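Local coordinates for endonuclease 8-like 3 (Homo sapiens, PDB 7JL5), which belongs to the endonuclease VIII-like (Nei-like) protein family and is modelled here as a fragment made of two GRF zinc fingers in tandem, at residues Cys17-Val22 with Gln32-Pro37; Phe79-Leu84 with Asn91-Ala96. All blocks are in the same frame, centred on the assembly; numbering follows the deposited sequence.

How the contacts relate
The two contacts follow each other along the chain; they neither nest nor cross. From the N terminus, contact 1 comes first. It pairs strand 18-21 with strand 32-35 and closes a loop of ten residues between them. The chain then adds strand 47-49 and completes the first three-stranded antiparallel sheet. Strand 64-67 opens the second sheet, and contact 2 pairs strand 78-81 with strand 93-95, with six residues between segments 79-84 and 91-96. Contact 1 thus joins the first and middle strands of one GRF finger, and contact 2 the middle and last strands of the other. Each includes one zinc-binding cysteine. Their centres lie about 19 Å apart, on opposite sides of the chain's centre.

Contact 1: Cys17-Val22 with Gln32-Pro37. With ZN (zinc ion), chain C.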
loop_
_atom_site.group_PDB
_atom_site.type_symbol
_atom_site.label_atom_id
_atom_site.label_comp_id
_atom_site.label_asym_id
_atom_site.label_seq_id
_atom_site.Cartn_x
_atom_site.Cartn_y
_atom_site.Cartn_z
ATOM N N CYS A 17 0.280 10.371 -6.240
ATOM C CA CYS A 17 -0.866 9.606 -5.779
ATOM C C CYS A 17 -0.785 9.323 -4.285
ATOM O O CYS A 17 0.296 9.280 -3.692
ATOM C CB CYS A 17 -0.958 8.281 -6.536
ATOM S SG CYS A 17 -1.212 8.448 -8.311
ATOM N N ILE A 18 -1.955 9.123 -3.679
ATOM C CA ILE A 18 -2.034 8.627 -2.315
ATOM C C ILE A 18 -2.178 7.111 -2.360
ATOM O O ILE A 18 -2.613 6.531 -3.361
ATOM C CB ILE A 18 -3.197 9.263 -1.525
ATOM C CG1 ILE A 18 -4.520 9.046 -2.262
ATOM C CG2 ILE A 18 -2.931 10.739 -1.287
ATOM C CD1 ILE A 18 -5.742 9.379 -1.433
ATOM N N LEU A 19 -1.820 6.465 -1.254
ATOM C CA LEU A 19 -1.930 5.017 -1.110
ATOM C C LEU A 19 -3.182 4.713 -0.298
ATOM O O LEU A 19 -3.204 4.923 0.920
ATOM C CB LEU A 19 -0.689 4.444 -0.431
ATOM C CG LEU A 19 -0.588 2.918 -0.395
ATOM C CD1 LEU A 19 -0.180 2.387 -1.763
ATOM C CD2 LEU A 19 0.381 2.453 0.685
ATOM N N ARG A 20 -4.223 4.228 -0.963
ATOM C CA ARG A 20 -5.461 3.855 -0.300
ATOM C C ARG A 20 -5.541 2.341 -0.145
ATOM O O ARG A 20 -4.834 1.584 -0.813
ATOM C CB ARG A 20 -6.675 4.370 -1.079
ATOM C CG ARG A 20 -6.948 5.853 -0.878
ATOM C CD ARG A 20 -8.440 6.143 -0.888
ATOM N NE ARG A 20 -8.940 6.465 -2.221
ATOM C CZ ARG A 20 -10.226 6.436 -2.561
ATOM N NH1 ARG A 20 -11.141 6.086 -1.668
ATOM N NH2 ARG A 20 -10.596 6.750 -3.796
ATOM N N VAL A 21 -6.412 1.908 0.762
ATOM C CA VAL A 21 -6.635 0.497 1.046
ATOM C C VAL A 21 -8.081 0.170 0.717
ATOM O O VAL A 21 -8.997 0.888 1.143
ATOM C CB VAL A 21 -6.318 0.156 2.513
ATOM C CG1 VAL A 21 -6.953 -1.171 2.900
ATOM C CG2 VAL A 21 -4.814 0.112 2.733
ATOM N N VAL A 22 -8.292 -0.910 -0.030
ATOM C CA VAL A 22 -9.643 -1.334 -0.376
ATOM C C VAL A 22 -10.386 -1.739 0.892
ATOM O O VAL A 22 -10.256 -2.873 1.370
ATOM C CB VAL A 22 -9.632 -2.486 -1.395
ATOM C CG1 VAL A 22 -10.982 -3.189 -1.411
ATOM C CG2 VAL A 22 -9.284 -1.960 -2.778
ATOM N N GLN A 32 -3.575 -2.601 -1.287
ATOM C CA GLN A 32 -3.274 -1.184 -1.420
ATOM C C GLN A 32 -3.198 -0.786 -2.887
ATOM O O GLN A 32 -2.794 -1.575 -3.748
ATOM C CB GLN A 32 -1.953 -0.859 -0.720
ATOM C CG GLN A 32 -1.820 -1.482 0.661
ATOM C CD GLN A 32 -0.417 -1.363 1.223
ATOM O OE1 GLN A 32 0.538 -1.902 0.663
ATOM N NE2 GLN A 32 -0.286 -0.653 2.336
ATOM N N PHE A 33 -3.590 0.454 -3.166
ATOM C CA PHE A 33 -3.594 0.960 -4.530
ATOM C C PHE A 33 -3.347 2.461 -4.528
ATOM O O PHE A 33 -3.814 3.176 -3.638
ATOM C CB PHE A 33 -4.920 0.648 -5.235
ATOM C CG PHE A 33 -6.112 1.313 -4.606
ATOM C CD1 PHE A 33 -6.766 0.723 -3.537
ATOM C CD2 PHE A 33 -6.575 2.528 -5.082
ATOM C CE1 PHE A 33 -7.859 1.333 -2.956
ATOM C CE2 PHE A 33 -7.670 3.143 -4.503
ATOM C CZ PHE A 33 -8.312 2.545 -3.439
ATOM N N TYR A 34 -2.606 2.926 -5.529
ATOM C CA TYR A 34 -2.403 4.349 -5.737
ATOM C C TYR A 34 -3.620 4.962 -6.412
ATOM O O TYR A 34 -4.161 4.410 -7.382
ATOM C CB TYR A 34 -1.161 4.597 -6.590
ATOM C CG TYR A 34 0.121 4.154 -5.936
ATOM C CD1 TYR A 34 0.527 4.699 -4.726
ATOM C CD2 TYR A 34 0.932 3.198 -6.530
ATOM C CE1 TYR A 34 1.700 4.301 -4.122
ATOM C CE2 TYR A 34 2.111 2.794 -5.934
ATOM C CZ TYR A 34 2.489 3.349 -4.729
ATOM O OH TYR A 34 3.661 2.950 -4.128
ATOM N N ALA A 35 -4.033 6.118 -5.894
ATOM C CA ALA A 35 -5.206 6.829 -6.375
ATOM C C ALA A 35 -4.924 8.325 -6.375
ATOM O O ALA A 35 -3.934 8.796 -5.804
ATOM C CB ALA A 35 -6.439 6.521 -5.515
ATOM N N CYS A 36 -5.821 9.069 -7.014
ATOM C CA CYS A 36 -5.658 10.509 -7.134
ATOM C C CYS A 36 -5.585 11.152 -5.749
ATOM O O CYS A 36 -6.309 10.741 -4.833
ATOM C CB CYS A 36 -6.819 11.104 -7.934
ATOM S SG CYS A 36 -6.636 12.841 -8.381
ATOM N N PRO A 37 -4.727 12.157 -5.559
ATOM C CA PRO A 37 -4.565 12.763 -4.231
ATOM C C PRO A 37 -5.496 13.923 -3.913
ATOM O O PRO A 37 -5.485 14.394 -2.767
ATOM C CB PRO A 37 -3.108 13.255 -4.273
ATOM C CG PRO A 37 -2.922 13.655 -5.710
ATOM C CD PRO A 37 -3.727 12.657 -6.524
HETATM ZN ZN ZN C . -5.704 13.056 -10.599
#
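Strands 18-21 and 32-35 run antiparallel, at 138° between their directions, and their axes approach to 4.6 Å. They form a beta hairpin of the first GRF zinc finger. Ile-18 with Ala-35 and Arg-20 with Phe-33 are the hydrogen-bonded pairs, and each is closed by two backbone bonds. Leu-19 with Tyr-34 and Val-21 with Gln-32 are the non-hydrogen-bonded pairs.

Arg-20 and Phe-33 share one face of the hairpin with Ile-18 and Ala-35. CB of Arg-20 sits over the face of the Phe-33 ring as a CH-pi contact, 3.9 Å from the centroid. Phe-33 has CG between its backbone N and carbonyl carbon (chi1 63°), and this turns the ring back toward strand 18-21. The Arg-20 chain bends at chi2 and chi3, and its guanidinium plane lies 55° from the ring. Val-22 CG2 meets ring atom CE1 of Phe-33 at 3.6 Å. Phe-47 stacks on the same ring from strand 47-49.

The other face carries Leu-19, Tyr-34 and Gln-32. The two methyls of Leu-19 divide the work. CD1 meets CE1 of Tyr-34 at 3.6 Å, while CD2 lies 3.6 Å from NE2 of Gln-32. That amide NE2 is hydrogen-bonded to the carbonyl O of Met-65, so the buried side chain links this hairpin to the second finger.

Past the end of strand 32-35, Pro-37 CB packs on Ile-18 CG2 at 3.9 Å. Cys-36 turns away from strand 18-21, and its SG binds zinc at 2.4 Å, with Cys-10, His-13 and Cys-44 as the other ligands.

Contact 2: Phe79-Leu84 with Asn91-Ala96; sequences FFVCPL and NFFQWA. With ZN (zinc ion), chain D.
Phe-92 opens the contact by placing its ring beside Phe-80, with CE2 3.8 Å from Phe-80 CB. Its CG lies anti to the backbone N (chi1 174°), which carries the ring toward strand 78-81. The pairing that follows is the antiparallel hairpin between the middle and last strands of the second GRF zinc finger.

Phe-93 comes next, on the other face of the sheet. Ring atom CE1 of Phe-93 comes 3.3 Å from CD2 of Phe-79. The two rings meet obliquely, with centroids 5.3 Å apart and planes at 35°. CD1 of the Phe-93 ring lies more loosely against Val-81 CG1. The backbone CA of Phe-93 also makes a CA-H...O contact with the carbonyl O of Phe-80.

Gln-94 forms the hydrogen-bonded pair with Phe-80. Phe-80 N donates to Gln-94 O at 2.8 Å. The return bond, from Gln-94 N to Phe-80 O, is longer at 3.3 Å and bent to 137° at the hydrogen.

Trp-95 faces Phe-79 in a non-hydrogen-bonded pair. Phe-93 CZ lies over the centre of the indole face, and Phe-79 CB comes within 3.9 Å of Trp-95 CE3. Phe-79, Phe-93 and Trp-95 thus make an aromatic cluster on one face. Ala-96 ends the segment with its CB 3.8 Å from Phe-80 CE2.

Across from this segment, Cys-82 SG binds the zinc ion, together with Cys-57, His-59 and Cys-90. The fold has no helices here. Strand 78-81 is central in its sheet, with strand 93-95 along one edge. Along its other edge, strand 78-81 pairs with strand 64-67, where Phe-79 bonds to Lys-66 and Val-81 to Thr-64 through the backbone.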
loop_
_atom_site.group_PDB
_atom_site.type_symbol
_atom_site.label_atom_id
_atom_site.label_comp_id
_atom_site.label_asym_id
_atom_site.label_seq_id
_atom_site.Cartn_x
_atom_site.Cartn_y
_atom_site.Cartn_z
ATOM N N PHE A 79 8.293 -0.036 5.002
ATOM C CA PHE A 79 8.742 -1.418 5.108
ATOM C C PHE A 79 7.618 -2.345 4.666
ATOM O O PHE A 79 6.495 -1.913 4.407
ATOM C CB PHE A 79 9.226 -1.758 6.528
ATOM C CG PHE A 79 8.261 -1.384 7.623
ATOM C CD1 PHE A 79 8.217 -0.090 8.117
ATOM C CD2 PHE A 79 7.427 -2.336 8.185
ATOM C CE1 PHE A 79 7.344 0.251 9.134
ATOM C CE2 PHE A 79 6.555 -2.001 9.207
ATOM C CZ PHE A 79 6.513 -0.705 9.680
ATOM N N PHE A 80 7.940 -3.632 4.562
ATOM C CA PHE A 80 7.011 -4.639 4.067
ATOM C C PHE A 80 6.824 -5.735 5.107
ATOM O O PHE A 80 7.782 -6.143 5.772
ATOM C CB PHE A 80 7.506 -5.242 2.747
ATOM C CG PHE A 80 7.607 -4.245 1.627
ATOM C CD1 PHE A 80 6.473 -3.824 0.955
ATOM C CD2 PHE A 80 8.835 -3.730 1.247
ATOM C CE1 PHE A 80 6.562 -2.907 -0.073
ATOM C CE2 PHE A 80 8.930 -2.813 0.219
ATOM C CZ PHE A 80 7.791 -2.401 -0.441
ATOM N N VAL A 81 5.585 -6.211 5.241
ATOM C CA VAL A 81 5.236 -7.231 6.223
ATOM C C VAL A 81 4.233 -8.202 5.613
ATOM O O VAL A 81 3.693 -7.980 4.528
ATOM C CB VAL A 81 4.655 -6.619 7.517
ATOM C CG1 VAL A 81 5.693 -5.760 8.215
ATOM C CG2 VAL A 81 3.408 -5.806 7.203
ATOM N N CYS A 82 3.988 -9.291 6.334
ATOM C CA CYS A 82 2.972 -10.254 5.932
ATOM C C CYS A 82 1.539 -9.733 6.062
ATOM O O CYS A 82 1.189 -9.135 7.082
ATOM C CB CYS A 82 3.030 -11.479 6.841
ATOM S SG CYS A 82 1.922 -12.823 6.395
ATOM N N PRO A 83 0.728 -9.849 4.991
ATOM C CA PRO A 83 -0.605 -9.229 5.030
ATOM C C PRO A 83 -1.775 -9.997 5.624
ATOM O O PRO A 83 -2.905 -9.836 5.150
ATOM C CB PRO A 83 -0.825 -9.022 3.525
ATOM C CG PRO A 83 -0.308 -10.329 2.954
ATOM C CD PRO A 83 0.917 -10.678 3.808
ATOM N N LEU A 84 -1.554 -10.812 6.655
ATOM C CA LEU A 84 -2.564 -11.778 7.064
ATOM C C LEU A 84 -3.198 -11.518 8.424
ATOM O O LEU A 84 -4.185 -12.184 8.758
ATOM C CB LEU A 84 -1.967 -13.195 7.071
ATOM C CG LEU A 84 -1.838 -13.897 5.721
ATOM C CD1 LEU A 84 -1.470 -15.359 5.932
ATOM C CD2 LEU A 84 -3.117 -13.782 4.912
ATOM N N ASN A 91 6.927 -14.222 9.497
ATOM C CA ASN A 91 7.945 -13.383 10.113
ATOM C C ASN A 91 8.660 -12.484 9.111
ATOM O O ASN A 91 9.700 -11.908 9.446
ATOM C CB ASN A 91 8.961 -14.259 10.849
ATOM C CG ASN A 91 9.774 -15.127 9.907
ATOM O OD1 ASN A 91 9.248 -16.044 9.277
ATOM N ND2 ASN A 91 11.068 -14.842 9.811
ATOM N N PHE A 92 8.120 -12.335 7.905
ATOM C CA PHE A 92 8.791 -11.561 6.868
ATOM C C PHE A 92 8.820 -10.080 7.226
ATOM O O PHE A 92 7.812 -9.509 7.653
ATOM C CB PHE A 92 8.088 -11.769 5.524
ATOM C CG PHE A 92 8.615 -10.896 4.418
ATOM C CD1 PHE A 92 9.806 -11.201 3.782
ATOM C CD2 PHE A 92 7.911 -9.776 4.005
ATOM C CE1 PHE A 92 10.292 -10.402 2.764
ATOM C CE2 PHE A 92 8.392 -8.973 2.987
ATOM C CZ PHE A 92 9.584 -9.287 2.366
ATOM N N PHE A 93 9.988 -9.463 7.056
ATOM C CA PHE A 93 10.142 -8.021 7.177
ATOM C C PHE A 93 11.227 -7.578 6.205
ATOM O O PHE A 93 12.219 -8.287 6.013
ATOM C CB PHE A 93 10.514 -7.592 8.601
ATOM C CG PHE A 93 10.851 -6.133 8.717
ATOM C CD1 PHE A 93 9.871 -5.203 9.021
ATOM C CD2 PHE A 93 12.146 -5.689 8.511
ATOM C CE1 PHE A 93 10.178 -3.862 9.123
ATOM C CE2 PHE A 93 12.456 -4.350 8.609
ATOM C CZ PHE A 93 11.472 -3.435 8.916
ATOM N N GLN A 94 11.040 -6.403 5.608
ATOM C CA GLN A 94 11.994 -5.891 4.632
ATOM C C GLN A 94 11.821 -4.387 4.495
ATOM O O GLN A 94 10.704 -3.909 4.272
ATOM C CB GLN A 94 11.802 -6.576 3.274
ATOM C CG GLN A 94 12.767 -6.113 2.200
ATOM C CD GLN A 94 12.622 -6.897 0.911
ATOM O OE1 GLN A 94 12.785 -8.117 0.891
ATOM N NE2 GLN A 94 12.309 -6.200 -0.174
ATOM N N TRP A 95 12.923 -3.650 4.627
ATOM C CA TRP A 95 12.896 -2.216 4.378
ATOM C C TRP A 95 12.683 -1.945 2.893
ATOM O O TRP A 95 13.198 -2.665 2.033
ATOM C CB TRP A 95 14.199 -1.561 4.837
ATOM C CG TRP A 95 14.377 -1.506 6.324
ATOM C CD1 TRP A 95 15.282 -2.208 7.068
ATOM C CD2 TRP A 95 13.634 -0.703 7.249
ATOM N NE1 TRP A 95 15.148 -1.891 8.398
ATOM C CE2 TRP A 95 14.142 -0.970 8.536
ATOM C CE3 TRP A 95 12.587 0.214 7.113
ATOM C CZ2 TRP A 95 13.640 -0.353 9.679
ATOM C CZ3 TRP A 95 12.090 0.825 8.249
ATOM C CH2 TRP A 95 12.617 0.539 9.515
ATOM N N ALA A 96 11.923 -0.896 2.595
ATOM C CA ALA A 96 11.701 -0.481 1.214
ATOM C C ALA A 96 12.959 0.178 0.656
ATOM O O ALA A 96 13.183 0.187 -0.553
ATOM C CB ALA A 96 10.519 0.465 1.127
HETATM ZN ZN ZN D . 3.277 -14.280 5.268
#